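Local coordinates for hypothetical protein RPA3614 (Rhodopseudomonas palustris, PDB 2HHG) that is of unknown function but has a rhodanese-like domain and may act as a thiosulfate-cyanide sulfurtransferase, at residues T23-T26 with A27-I30; A102-T105 with A106-G110. One frame throughout, in Å; residues are numbered along the deposited sequence.

Contact 1. Residues T23-T26 with A27-I30; sequences TLTT and ADAI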
loop_
_atom_site.group_PDB
_atom_site.type_symbol
_atom_site.label_atom_id
_atom_site.label_comp_id
_atom_site.label_asym_id
_atom_site.label_seq_id
_atom_site.Cartn_x
_atom_site.Cartn_y
_atom_site.Cartn_z
ATOM N N THR A 23 -0.824 4.534 -9.886
ATOM C CA THR A 23 -1.593 3.307 -9.767
ATOM C C THR A 23 -1.001 2.313 -10.746
ATOM O O THR A 23 -1.086 2.469 -11.975
ATOM C CB THR A 23 -3.098 3.509 -10.016
ATOM O OG1 THR A 23 -3.622 4.383 -9.012
ATOM C CG2 THR A 23 -3.840 2.180 -9.924
ATOM N N LEU A 24 -0.366 1.305 -10.180
ATOM C CA LEU A 24 0.274 0.266 -10.941
ATOM C C LEU A 24 -0.789 -0.778 -11.267
ATOM O O LEU A 24 -1.468 -1.263 -10.362
ATOM C CB LEU A 24 1.382 -0.308 -10.063
ATOM C CG LEU A 24 2.376 -1.344 -10.549
ATOM C CD1 LEU A 24 3.175 -0.843 -11.740
ATOM C CD2 LEU A 24 3.296 -1.690 -9.388
ATOM N N THR A 25 -0.961 -1.117 -12.546
ATOM C CA THR A 25 -1.950 -2.143 -12.904
ATOM C C THR A 25 -1.583 -3.470 -12.253
ATOM O O THR A 25 -0.413 -3.731 -11.958
ATOM C CB THR A 25 -2.094 -2.369 -14.426
ATOM O OG1 THR A 25 -0.902 -2.964 -14.943
ATOM C CG2 THR A 25 -2.397 -1.070 -15.160
ATOM N N THR A 26 -2.588 -4.303 -12.022
ATOM C CA THR A 26 -2.352 -5.600 -11.416
ATOM C C THR A 26 -1.339 -6.397 -12.240
ATOM O O THR A 26 -0.409 -6.985 -11.682
ATOM C CB THR A 26 -3.661 -6.375 -11.257
ATOM O OG1 THR A 26 -4.685 -5.479 -10.802
ATOM C CG2 THR A 26 -3.491 -7.496 -10.261
ATOM N N ALA A 27 -1.490 -6.374 -13.565
ATOM C CA ALA A 27 -0.606 -7.124 -14.450
ATOM C C ALA A 27 0.830 -6.607 -14.381
ATOM O O ALA A 27 1.777 -7.391 -14.351
ATOM C CB ALA A 27 -1.120 -7.095 -15.881
ATOM N N ASP A 28 0.994 -5.287 -14.341
ATOM C CA ASP A 28 2.327 -4.708 -14.225
ATOM C C ASP A 28 2.984 -5.041 -12.882
ATOM O O ASP A 28 4.179 -5.312 -12.820
ATOM C CB ASP A 28 2.291 -3.193 -14.424
ATOM C CG ASP A 28 2.037 -2.794 -15.863
ATOM O OD1 ASP A 28 2.078 -3.668 -16.756
ATOM O OD2 ASP A 28 1.794 -1.592 -16.097
ATOM N N ALA A 29 2.192 -5.018 -11.812
ATOM C CA ALA A 29 2.698 -5.371 -10.488
ATOM C C ALA A 29 3.138 -6.840 -10.420
ATOM O O ALA A 29 4.177 -7.162 -9.843
ATOM C CB ALA A 29 1.655 -5.066 -9.427
ATOM N N ILE A 30 2.343 -7.720 -11.022
ATOM C CA ILE A 30 2.690 -9.134 -11.089
ATOM C C ILE A 30 3.991 -9.330 -11.883
ATOM O O ILE A 30 4.891 -10.060 -11.447
ATOM C CB ILE A 30 1.517 -9.976 -11.649
ATOM C CG1 ILE A 30 0.376 -10.002 -10.622
ATOM C CG2 ILE A 30 1.976 -11.395 -12.003
ATOM C CD1 ILE A 30 -0.919 -10.598 -11.132
HETATM O O HOH W 1 0.659 0.289 -14.470
HETATM O O HOH W 2 -0.559 -3.254 -17.619
#
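The carboxylate of Asp-28 turns one face to the hydroxyl of Thr-25, whose OG1 stands almost directly over the carbon Asp-28 CG at 3.1 Å. This is contact across a face and not a bond to either oxygen. OG1 instead accepts the amide Asp-28 N (3.1 Å), and it can do so because chi1 of 68° tucks it between the backbone N and the carbonyl carbon. Two waters complete the grip. One donates to Asp-28 OD2 at 2.7 Å while accepting from Thr-25 N, which ties the amide before the helix to the carboxylate. The other sits over the same face as OG1, hydrogen-bonded to Thr-25 OG1 and giving a weak bond to Asp-28 OD1. Beside this polar cluster Leu-24 sends CD1 to Asp-28 CB (3.7 Å) and CD2 to Ala-29 CB (3.8 Å), so its two methyls lie against the first turn. The amide Ala-29 N reaches Thr-25 O at 2.9 Å, and Ile-30 N continues the pattern to Thr-26 O. Thr-26 directs its hydroxyl to the carbonyl of Glu-118, and its CG2 runs alongside Ile-30 CD1. Thr-25 is thus the N-cap of helix 26-34, its OG1 taking the Asp-28 amide while a water links its own N to the Asp-28 carboxylate, at the step from an edge strand into a helix.

Contact 2. Residues A102-T105 with A106-G110; sequences AAKT and AQDMG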
loop_
_atom_site.group_PDB
_atom_site.type_symbol
_atom_site.label_atom_id
_atom_site.label_comp_id
_atom_site.label_asym_id
_atom_site.label_seq_id
_atom_site.Cartn_x
_atom_site.Cartn_y
_atom_site.Cartn_z
ATOM N N ALA A 102 -2.685 5.224 1.684
ATOM C CA ALA A 102 -1.378 4.972 2.296
ATOM C C ALA A 102 -0.238 5.502 1.433
ATOM O O ALA A 102 0.685 6.135 1.937
ATOM C CB ALA A 102 -1.186 3.493 2.560
ATOM N N ALA A 103 -0.299 5.242 0.127
ATOM C CA ALA A 103 0.710 5.754 -0.800
ATOM C C ALA A 103 0.744 7.279 -0.782
ATOM O O ALA A 103 1.817 7.879 -0.760
ATOM C CB ALA A 103 0.457 5.235 -2.207
ATOM N N LYS A 104 -0.430 7.899 -0.762
ATOM C CA LYS A 104 -0.507 9.351 -0.696
ATOM C C LYS A 104 0.087 9.889 0.614
ATOM O O LYS A 104 0.842 10.862 0.597
ATOM C CB LYS A 104 -1.952 9.806 -0.887
ATOM C CG LYS A 104 -2.168 11.320 -0.834
ATOM C CD LYS A 104 -1.380 12.072 -1.903
ATOM C CE LYS A 104 -1.904 13.489 -2.090
ATOM N NZ LYS A 104 -1.937 14.291 -0.842
ATOM N N THR A 105 -0.238 9.258 1.739
ATOM C CA THR A 105 0.357 9.645 3.017
ATOM C C THR A 105 1.885 9.563 2.964
ATOM O O THR A 105 2.586 10.498 3.353
ATOM C CB THR A 105 -0.166 8.754 4.142
ATOM O OG1 THR A 105 -1.576 8.961 4.282
ATOM C CG2 THR A 105 0.534 9.055 5.465
ATOM N N ALA A 106 2.394 8.440 2.472
ATOM C CA ALA A 106 3.835 8.238 2.397
ATOM C C ALA A 106 4.477 9.300 1.503
ATOM O O ALA A 106 5.500 9.889 1.852
ATOM C CB ALA A 106 4.140 6.845 1.891
ATOM N N GLN A 107 3.849 9.573 0.368
ATOM C CA GLN A 107 4.360 10.583 -0.549
ATOM C C GLN A 107 4.353 11.979 0.089
ATOM O O GLN A 107 5.321 12.737 -0.067
ATOM C CB GLN A 107 3.536 10.570 -1.825
ATOM C CG GLN A 107 4.140 11.373 -2.959
ATOM C CD GLN A 107 3.355 11.200 -4.226
ATOM O OE1 GLN A 107 2.348 11.882 -4.450
ATOM N NE2 GLN A 107 3.794 10.288 -5.060
ATOM N N ASP A 108 3.273 12.305 0.807
ATOM C CA ASP A 108 3.160 13.562 1.546
ATOM C C ASP A 108 4.286 13.737 2.564
ATOM O O ASP A 108 4.699 14.855 2.853
ATOM C CB ASP A 108 1.821 13.647 2.290
ATOM C CG ASP A 108 0.635 13.890 1.372
ATOM O OD1 ASP A 108 0.823 14.204 0.183
ATOM O OD2 ASP A 108 -0.506 13.763 1.868
HETATM N N MSE A 109 4.766 12.630 3.122
HETATM C CA MSE A 109 5.846 12.663 4.104
HETATM C C MSE A 109 7.199 12.889 3.457
HETATM O O MSE A 109 8.145 13.302 4.126
HETATM C CB MSE A 109 5.887 11.359 4.900
HETATM C CG MSE A 109 4.666 11.148 5.750
HETATM SE SE MSE A 109 4.728 9.461 6.681
HETATM C CE MSE A 109 6.147 9.885 7.941
ATOM N N GLY A 110 7.289 12.585 2.164
ATOM C CA GLY A 110 8.555 12.669 1.437
ATOM C C GLY A 110 9.081 11.350 0.888
ATOM O O GLY A 110 10.090 11.339 0.182
#
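Regular i-to-i+4 backbone bonds join 102-105 to 106-110, from Ala-106 N to Ala-102 O through Asp-108 N to Lys-104 O, until the last, Met-109 N to Thr-105 O, stretches to 3.1 Å and bends to 138°. Gly-110 N turns back to Gln-107 O at 3.0 Å and, weakly, to Ala-106 O, closing a Schellman motif. The positive phi of Gly-110, 117°, would press a CB against the preceding carbonyl oxygen, a backbone shape that only a residue without CB takes up easily.

On the outer side of the last turns Lys-104 and Asp-108 form an i, i+4 salt bridge. The lysine chain leaves with CG anti to the backbone N, then bends at chi2 (60°) and again at its end, curling its ammonium toward the next turn. NZ comes to the open end of the carboxylate, between the two oxygens: it bonds Asp-108 OD1 at 2.9 Å through the syn lone pair and Asp-108 OD2 more weakly at 3.1 Å. One face of the same carboxylate rests over Lys-104 O, which lies 3.1 Å from Asp-108 CG. A leucine in place of Lys-104 would probably leave the Asp-108 carboxylate without its charged mate, poised over a carbonyl oxygen and freer to turn. Farther round, Met-109, a selenomethionine, lays CG against Thr-105 O at 3.2 Å, while the Thr-105 hydroxyl is bonded to the carbonyl of Leu-101.

The alanines form the inward side of the helix: Ala-103 and Ala-106 pack on Phe-91 of strand 88-92, and Ala-103 also meets Val-114 of strand 114-117. Helix 68-72 adds Leu-68 against Ala-102 and Ile-72 against Ala-106. Helix 97-109 is the crossover between the parallel strands 88-92 and 114-117, a beta-alpha-beta unit.

Contact 1 comes first along the chain and closes well before contact 2 opens; their centres are 19 Å apart and their nearest atoms about 8 Å, so the two do not touch. One shows a helix beginning, at 26-34, the other a helix ending, at 97-109. What they share is the parallel sheet, and strand 114-117 in particular. Strand 22-24, at the sheet edge, pairs with it through Leu-24, and Ala-29 packs on its Ile-117, while Ala-103 and Gln-107 touch its Val-114. Both contacts belong to the same rhodanese-like domain, so one marks where a helix leaves the edge strand and the other where the chain turns from the crossover helix toward strand 114-117.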